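Local coordinates for protein pyruvate kinase (Pyrobaculum aerophilum, PDB 3QTG) that catalyses the last step of glycolysis, the interconversion of phosphoenolpyruvate and ADP with pyruvate and ATP, as a homotetramer that needs a divalent metal cation, at residues Ile268-Ile273 against Ala312-Asp317; Gly365-Ala370 against Arg388-Phe393. One frame throughout, in Å; residues are numbered along the deposited sequence.

Interaction 1 lies in the barrel domain and interaction 2 in the alpha/beta domain, with centres about 20 Å apart, and the two share no helix. Each brings the end region of one helix against the middle of another without a hydrogen bond across the contact. Their settings differ. In interaction 1 a long methionine spans the distance between backbones 8.2 Å apart at their nearest CA atoms (Arg271 and Met314), meeting side chains whose polar ends are bound elsewhere, one of them by a second subunit, and the contact is partly buried. Interaction 2 is buried and more closely spaced; there a compact valine meets an isoleucine and a phenylalanine beside a beta sheet, while charged side chains pair farther out.

Interaction 1: residues Ile268-Ile273 against Ala312-Asp317; sequences IVQRRI and ASMGVD
The thioether of Met314 reaches across to helix 266-279 and sets its methyl group against Arg271. Met314 CE lies 3.6 Å from Arg271 CA and equally close to Arg271 CG, so it touches both the backbone and the first part of the side chain. A long, unbranched residue suits this place, because the nearest CA atoms, those of Arg271 and Met314, are 8.2 Å apart. Met314 runs nearly extended to SD and then turns at chi3 (85°), which brings CE onto the helix, and the two side chains cross at about a right angle. Beyond the sulfur is Gln270, its NE2 4.3 Å from Met314 SD, a loose contact. The amide's firm partners lie elsewhere: OE1 bonds to Arg254 and NE2 to Thr311. Arg271 likewise serves two ends. With CG anti to the backbone N (chi1 -172°), its CB and CG pass across the methionine's methyl end, while the guanidinium group continues to Ser313 OG and Glu346 O of the second subunit. Val274 and His275 extend the surface under Met314. Gly315 follows directly, with a positive phi of 95° that suits glycine, as the chain leaves helix 302-313 for strand 318-321. Helices 266-279 and 302-313 follow successive barrel strands, 249-253 and 284-287, and the contact is one between neighbouring outer helices of a TIM barrel.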
ATOM      1  N   ILE A 268      13.930  17.517  17.707  1.00 37.66           N
ATOM      2  CA  ILE A 268      13.763  17.497  16.261  1.00 37.98           C
ATOM      3  C   ILE A 268      15.096  17.291  15.487  1.00 36.69           C
ATOM      4  O   ILE A 268      15.128  16.573  14.489  1.00 36.58           O
ATOM      5  CB  ILE A 268      12.920  18.720  15.773  1.00 39.14           C
ATOM      6  CG1 ILE A 268      11.442  18.326  15.675  1.00 41.04           C
ATOM      7  CG2 ILE A 268      13.390  19.263  14.411  1.00 40.66           C
ATOM      8  CD1 ILE A 268      11.222  16.859  15.190  1.00 44.20           C
ATOM      9  N   VAL A 269      16.184  17.888  15.973  1.00 35.69           N
ATOM     10  CA  VAL A 269      17.493  17.743  15.344  1.00 35.35           C
ATOM     11  C   VAL A 269      18.014  16.303  15.508  1.00 34.94           C
ATOM     12  O   VAL A 269      18.472  15.713  14.546  1.00 34.46           O
ATOM     13  CB  VAL A 269      18.524  18.827  15.861  1.00 35.45           C
ATOM     14  CG1 VAL A 269      19.929  18.502  15.437  1.00 35.44           C
ATOM     15  CG2 VAL A 269      18.145  20.220  15.371  1.00 35.31           C
ATOM     16  N   GLN A 270      17.921  15.743  16.718  1.00 34.85           N
ATOM     17  CA  GLN A 270      18.218  14.334  16.955  1.00 35.58           C
ATOM     18  C   GLN A 270      17.436  13.436  15.995  1.00 35.54           C
ATOM     19  O   GLN A 270      17.995  12.536  15.365  1.00 35.07           O
ATOM     20  CB  GLN A 270      17.885  13.943  18.397  1.00 34.35           C
ATOM     21  CG  GLN A 270      18.107  12.450  18.672  1.00 37.21           C
ATOM     22  CD  GLN A 270      17.933  12.070  20.139  1.00 38.66           C
ATOM     23  OE1 GLN A 270      18.336  12.814  21.046  1.00 45.93           O
ATOM     24  NE2 GLN A 270      17.332  10.915  20.381  1.00 38.75           N
ATOM     25  N   ARG A 271      16.132  13.677  15.892  1.00 36.33           N
ATOM     26  CA  ARG A 271      15.300  12.871  15.009  1.00 37.58           C
ATOM     27  C   ARG A 271      15.786  12.975  13.568  1.00 37.56           C
ATOM     28  O   ARG A 271      15.913  11.965  12.890  1.00 37.76           O
ATOM     29  CB  ARG A 271      13.830  13.289  15.139  1.00 38.47           C
ATOM     30  CG  ARG A 271      12.881  12.411  14.416  1.00 41.59           C
ATOM     31  CD  ARG A 271      11.483  13.030  14.396  1.00 47.82           C
ATOM     32  NE  ARG A 271      10.783  12.852  15.660  1.00 48.63           N
ATOM     33  CZ  ARG A 271       9.498  13.144  15.843  1.00 50.77           C
ATOM     34  NH1 ARG A 271       8.776  13.635  14.843  1.00 51.53           N
ATOM     35  NH2 ARG A 271       8.930  12.938  17.024  1.00 49.85           N
ATOM     36  N   ARG A 272      16.084  14.189  13.107  1.00 37.50           N
ATOM     37  CA  ARG A 272      16.552  14.371  11.736  1.00 38.86           C
ATOM     38  C   ARG A 272      17.908  13.680  11.451  1.00 36.41           C
ATOM     39  O   ARG A 272      18.091  13.097  10.379  1.00 35.49           O
ATOM     40  CB  ARG A 272      16.550  15.858  11.323  1.00 39.10           C
ATOM     41  CG  ARG A 272      17.371  16.159  10.048  1.00 43.58           C
ATOM     42  CD  ARG A 272      16.924  17.465   9.306  1.00 44.51           C
ATOM     43  NE  ARG A 272      17.480  18.687   9.909  1.00 53.20           N
ATOM     44  CZ  ARG A 272      16.856  19.449  10.817  1.00 55.23           C
ATOM     45  NH1 ARG A 272      15.638  19.127  11.256  1.00 58.07           N
ATOM     46  NH2 ARG A 272      17.459  20.536  11.295  1.00 54.11           N
ATOM     47  N   ILE A 273      18.841  13.725  12.402  1.00 35.17           N
ATOM     48  CA  ILE A 273      20.111  13.001  12.235  1.00 33.40           C
ATOM     49  C   ILE A 273      19.904  11.483  12.128  1.00 33.34           C
ATOM     50  O   ILE A 273      20.512  10.811  11.273  1.00 31.47           O
ATOM     51  CB  ILE A 273      21.152  13.306  13.353  1.00 33.77           C
ATOM     52  CG1 ILE A 273      21.548  14.801  13.363  1.00 33.23           C
ATOM     53  CG2 ILE A 273      22.385  12.423  13.139  1.00 31.69           C
ATOM     54  CD1 ILE A 273      22.037  15.350  14.713  1.00 32.71           C
ATOM     55  N   ALA A 312      16.192   4.750  22.045  1.00 36.12           N
ATOM     56  CA  ALA A 312      16.386   3.379  21.571  1.00 36.67           C
ATOM     57  C   ALA A 312      15.285   2.880  20.609  1.00 37.18           C
ATOM     58  O   ALA A 312      15.601   2.186  19.634  1.00 36.87           O
ATOM     59  CB  ALA A 312      16.575   2.396  22.742  1.00 35.51           C
ATOM     60  N   SER A 313      14.023   3.229  20.892  1.00 37.98           N
ATOM     61  CA  SER A 313      12.863   2.893  20.034  1.00 39.50           C
ATOM     62  C   SER A 313      12.962   3.368  18.603  1.00 39.27           C
ATOM     63  O   SER A 313      12.387   2.748  17.714  1.00 38.48           O
ATOM     64  CB  SER A 313      11.571   3.489  20.600  1.00 39.87           C
ATOM     65  OG  SER A 313      11.170   2.753  21.724  1.00 44.37           O
ATOM     66  N   MET A 314      13.649   4.494  18.396  1.00 39.82           N
ATOM     67  CA  MET A 314      13.854   5.055  17.059  1.00 41.48           C
ATOM     68  C   MET A 314      14.658   4.103  16.192  1.00 38.77           C
ATOM     69  O   MET A 314      14.673   4.234  14.975  1.00 38.15           O
ATOM     70  CB  MET A 314      14.632   6.365  17.129  1.00 41.05           C
ATOM     71  CG  MET A 314      13.896   7.571  17.657  1.00 44.99           C
ATOM     72  SD  MET A 314      14.953   9.033  17.375  1.00 49.01           S
ATOM     73  CE  MET A 314      14.471   9.392  15.688  1.00 49.96           C
ATOM     74  N   GLY A 315      15.355   3.168  16.829  1.00 37.51           N
ATOM     75  CA  GLY A 315      16.122   2.154  16.110  1.00 36.02           C
ATOM     76  C   GLY A 315      17.592   2.495  15.900  1.00 35.46           C
ATOM     77  O   GLY A 315      18.196   2.001  14.960  1.00 35.09           O
ATOM     78  N   VAL A 316      18.180   3.296  16.795  1.00 34.34           N
ATOM     79  CA  VAL A 316      19.628   3.561  16.755  1.00 33.51           C
ATOM     80  C   VAL A 316      20.417   2.270  16.996  1.00 33.01           C
ATOM     81  O   VAL A 316      19.929   1.371  17.703  1.00 33.16           O
ATOM     82  CB  VAL A 316      20.056   4.653  17.803  1.00 33.84           C
ATOM     83  CG1 VAL A 316      19.354   5.975  17.506  1.00 32.91           C
ATOM     84  CG2 VAL A 316      19.758   4.191  19.251  1.00 32.03           C
ATOM     85  N   ASP A 317      21.624   2.179  16.426  1.00 31.91           N
ATOM     86  CA  ASP A 317      22.493   1.014  16.633  1.00 31.49           C
ATOM     87  C   ASP A 317      23.032   0.943  18.058  1.00 31.78           C
ATOM     88  O   ASP A 317      23.187  -0.149  18.602  1.00 32.36           O
ATOM     89  CB  ASP A 317      23.726   1.031  15.719  1.00 31.56           C
ATOM     90  CG  ASP A 317      23.395   0.944  14.251  1.00 31.84           C
ATOM     91  OD1 ASP A 317      23.667  -0.116  13.630  1.00 30.46           O
ATOM     92  OD2 ASP A 317      22.907   1.949  13.711  1.00 32.02           O
TER

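Interaction 2: residues Gly365-Ala370 against Arg388-Phe393; sequences GLVELA and RRIAKF
Val367 projects from helix 358-373 between Ile390 and Phe393, and its two methyl groups take different partners. Val367 CG2 faces Ile390, resting 3.8 Å from Ile390 CG2 and 3.7 Å from the carbonyl oxygen Ile390 O. Val367 CG2 is also 4.1 Å from Phe393 CB, whereas Val367 CG1 approaches the backbone at Phe393 O (3.9 Å). Val367 owes this to its torsion: CG1 stands anti to the backbone N (chi1 162°), and CG2 is anti to the carbonyl carbon. A short beta-branched side chain fits well here, as the CA atoms of Val367 and Ile390 are only 6.8 Å apart. Ile390 O also accepts a bond from Phe393 N (3.1 Å), three residues on, so the carbonyl that meets the methyl is itself tied into the local backbone. This is the alpha/beta domain, in which strand 376-380 links the two helices and both pack on the same sheet: Val367 touches Ile377, the branched Ile390 can meet both the valine and the sheet, at Ile377 and Val379, and Leu366 turns its side chain to Val445 and Thr447 of strand 444-448. Phe393 starts toward Val367, but its large ring can reach past it to Pro353 and to Ala363 and Lys364, one turn before Val367 on helix 358-373. At the polar margin Arg389 and Lys392 both form salt bridges with Asp360 OD1, tying the region of helix 385-391 to the start of helix 358-373.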
ATOM      1  N   GLY A 365      15.184  -8.634   1.252  1.00 39.45           N
ATOM      2  CA  GLY A 365      14.340  -9.813   1.024  1.00 39.50           C
ATOM      3  C   GLY A 365      14.581 -10.895   2.059  1.00 39.27           C
ATOM      4  O   GLY A 365      13.642 -11.487   2.562  1.00 39.21           O
ATOM      5  N   LEU A 366      15.847 -11.127   2.397  1.00 39.37           N
ATOM      6  CA  LEU A 366      16.219 -12.014   3.508  1.00 39.70           C
ATOM      7  C   LEU A 366      15.647 -11.627   4.872  1.00 39.00           C
ATOM      8  O   LEU A 366      15.131 -12.481   5.608  1.00 39.13           O
ATOM      9  CB  LEU A 366      17.731 -12.140   3.617  1.00 40.33           C
ATOM     10  CG  LEU A 366      18.274 -13.532   3.333  1.00 43.39           C
ATOM     11  CD1 LEU A 366      17.751 -14.100   1.982  1.00 45.54           C
ATOM     12  CD2 LEU A 366      19.769 -13.450   3.371  1.00 44.68           C
ATOM     13  N   VAL A 367      15.742 -10.347   5.206  1.00 38.99           N
ATOM     14  CA  VAL A 367      15.293  -9.848   6.507  1.00 38.67           C
ATOM     15  C   VAL A 367      13.763 -10.010   6.636  1.00 39.82           C
ATOM     16  O   VAL A 367      13.277 -10.481   7.662  1.00 38.96           O
ATOM     17  CB  VAL A 367      15.736  -8.382   6.722  1.00 38.37           C
ATOM     18  CG1 VAL A 367      14.917  -7.705   7.833  1.00 37.44           C
ATOM     19  CG2 VAL A 367      17.250  -8.314   6.999  1.00 36.06           C
ATOM     20  N   GLU A 368      13.035  -9.628   5.588  1.00 40.79           N
ATOM     21  CA  GLU A 368      11.581  -9.756   5.545  1.00 43.82           C
ATOM     22  C   GLU A 368      11.160 -11.211   5.553  1.00 44.16           C
ATOM     23  O   GLU A 368      10.185 -11.566   6.201  1.00 44.72           O
ATOM     24  CB  GLU A 368      10.998  -9.002   4.339  1.00 43.65           C
ATOM     25  CG  GLU A 368      11.254  -7.504   4.474  1.00 45.50           C
ATOM     26  CD  GLU A 368      10.728  -6.648   3.336  1.00 47.91           C
ATOM     27  OE1 GLU A 368      10.486  -7.167   2.211  1.00 52.60           O
ATOM     28  OE2 GLU A 368      10.588  -5.424   3.585  1.00 51.96           O
ATOM     29  N   LEU A 369      11.931 -12.063   4.881  1.00 44.92           N
ATOM     30  CA  LEU A 369      11.656 -13.481   4.917  1.00 45.75           C
ATOM     31  C   LEU A 369      11.818 -14.004   6.336  1.00 44.95           C
ATOM     32  O   LEU A 369      10.904 -14.618   6.864  1.00 45.61           O
ATOM     33  CB  LEU A 369      12.519 -14.260   3.908  1.00 46.11           C
ATOM     34  CG  LEU A 369      12.326 -15.790   3.845  1.00 47.66           C
ATOM     35  CD1 LEU A 369      10.963 -16.204   3.229  1.00 46.80           C
ATOM     36  CD2 LEU A 369      13.500 -16.431   3.073  1.00 46.97           C
ATOM     37  N   ALA A 370      12.953 -13.745   6.970  1.00 44.69           N
ATOM     38  CA  ALA A 370      13.151 -14.197   8.348  1.00 44.49           C
ATOM     39  C   ALA A 370      12.051 -13.687   9.281  1.00 44.62           C
ATOM     40  O   ALA A 370      11.602 -14.414  10.148  1.00 44.88           O
ATOM     41  CB  ALA A 370      14.518 -13.806   8.867  1.00 43.51           C
ATOM     42  N   ARG A 388      26.655  -6.175   8.103  1.00 34.16           N
ATOM     43  CA  ARG A 388      26.204  -4.776   8.092  1.00 34.85           C
ATOM     44  C   ARG A 388      25.036  -4.480   7.138  1.00 34.52           C
ATOM     45  O   ARG A 388      24.130  -3.715   7.481  1.00 34.42           O
ATOM     46  CB  ARG A 388      27.373  -3.840   7.776  1.00 35.05           C
ATOM     47  CG  ARG A 388      28.338  -3.652   8.957  1.00 36.14           C
ATOM     48  CD  ARG A 388      29.552  -2.808   8.529  1.00 38.37           C
ATOM     49  NE  ARG A 388      30.678  -2.972   9.453  1.00 43.00           N
ATOM     50  CZ  ARG A 388      30.935  -2.125  10.445  1.00 45.91           C
ATOM     51  NH1 ARG A 388      30.157  -1.054  10.627  1.00 46.29           N
ATOM     52  NH2 ARG A 388      31.974  -2.332  11.249  1.00 45.86           N
ATOM     53  N   ARG A 389      25.057  -5.054   5.938  1.00 33.91           N
ATOM     54  CA  ARG A 389      23.959  -4.812   5.018  1.00 35.04           C
ATOM     55  C   ARG A 389      22.636  -5.392   5.569  1.00 34.07           C
ATOM     56  O   ARG A 389      21.583  -4.813   5.385  1.00 34.13           O
ATOM     57  CB  ARG A 389      24.272  -5.344   3.624  1.00 35.06           C
ATOM     58  CG  ARG A 389      23.214  -4.974   2.580  1.00 37.32           C
ATOM     59  CD  ARG A 389      23.492  -5.594   1.212  1.00 37.13           C
ATOM     60  NE  ARG A 389      24.904  -5.526   0.855  1.00 42.23           N
ATOM     61  CZ  ARG A 389      25.509  -4.466   0.336  1.00 46.27           C
ATOM     62  NH1 ARG A 389      26.817  -4.521   0.075  1.00 46.19           N
ATOM     63  NH2 ARG A 389      24.824  -3.351   0.080  1.00 47.77           N
ATOM     64  N   ILE A 390      22.706  -6.520   6.255  1.00 33.88           N
ATOM     65  CA  ILE A 390      21.523  -7.099   6.888  1.00 33.81           C
ATOM     66  C   ILE A 390      21.038  -6.208   8.021  1.00 33.43           C
ATOM     67  O   ILE A 390      19.840  -5.908   8.095  1.00 32.82           O
ATOM     68  CB  ILE A 390      21.761  -8.564   7.385  1.00 34.13           C
ATOM     69  CG1 ILE A 390      21.662  -9.540   6.199  1.00 36.12           C
ATOM     70  CG2 ILE A 390      20.735  -8.952   8.465  1.00 32.71           C
ATOM     71  CD1 ILE A 390      22.457 -10.796   6.385  1.00 37.85           C
ATOM     72  N   ALA A 391      21.969  -5.792   8.885  1.00 32.38           N
ATOM     73  CA  ALA A 391      21.642  -4.965  10.053  1.00 32.19           C
ATOM     74  C   ALA A 391      20.913  -3.681   9.719  1.00 32.08           C
ATOM     75  O   ALA A 391      20.038  -3.244  10.477  1.00 32.00           O
ATOM     76  CB  ALA A 391      22.895  -4.661  10.890  1.00 30.53           C
ATOM     77  N   LYS A 392      21.263  -3.063   8.595  1.00 32.28           N
ATOM     78  CA  LYS A 392      20.688  -1.743   8.288  1.00 32.81           C
ATOM     79  C   LYS A 392      19.209  -1.830   7.987  1.00 32.86           C
ATOM     80  O   LYS A 392      18.519  -0.817   8.035  1.00 32.07           O
ATOM     81  CB  LYS A 392      21.426  -1.033   7.154  1.00 32.55           C
ATOM     82  CG  LYS A 392      21.181  -1.594   5.780  1.00 34.24           C
ATOM     83  CD  LYS A 392      22.128  -0.971   4.776  1.00 34.93           C
ATOM     84  CE  LYS A 392      21.608  -1.224   3.379  1.00 37.49           C
ATOM     85  NZ  LYS A 392      22.559  -0.722   2.380  1.00 38.89           N
ATOM     86  N   PHE A 393      18.725  -3.039   7.668  1.00 33.37           N
ATOM     87  CA  PHE A 393      17.295  -3.228   7.439  1.00 34.13           C
ATOM     88  C   PHE A 393      16.589  -3.576   8.719  1.00 34.46           C
ATOM     89  O   PHE A 393      15.411  -3.883   8.689  1.00 35.50           O
ATOM     90  CB  PHE A 393      17.013  -4.272   6.338  1.00 34.54           C
ATOM     91  CG  PHE A 393      17.460  -3.822   4.973  1.00 34.91           C
ATOM     92  CD1 PHE A 393      16.706  -2.905   4.246  1.00 34.98           C
ATOM     93  CD2 PHE A 393      18.658  -4.284   4.438  1.00 33.43           C
ATOM     94  CE1 PHE A 393      17.138  -2.477   2.987  1.00 35.05           C
ATOM     95  CE2 PHE A 393      19.082  -3.876   3.199  1.00 32.51           C
ATOM     96  CZ  PHE A 393      18.310  -2.972   2.468  1.00 34.54           C
TER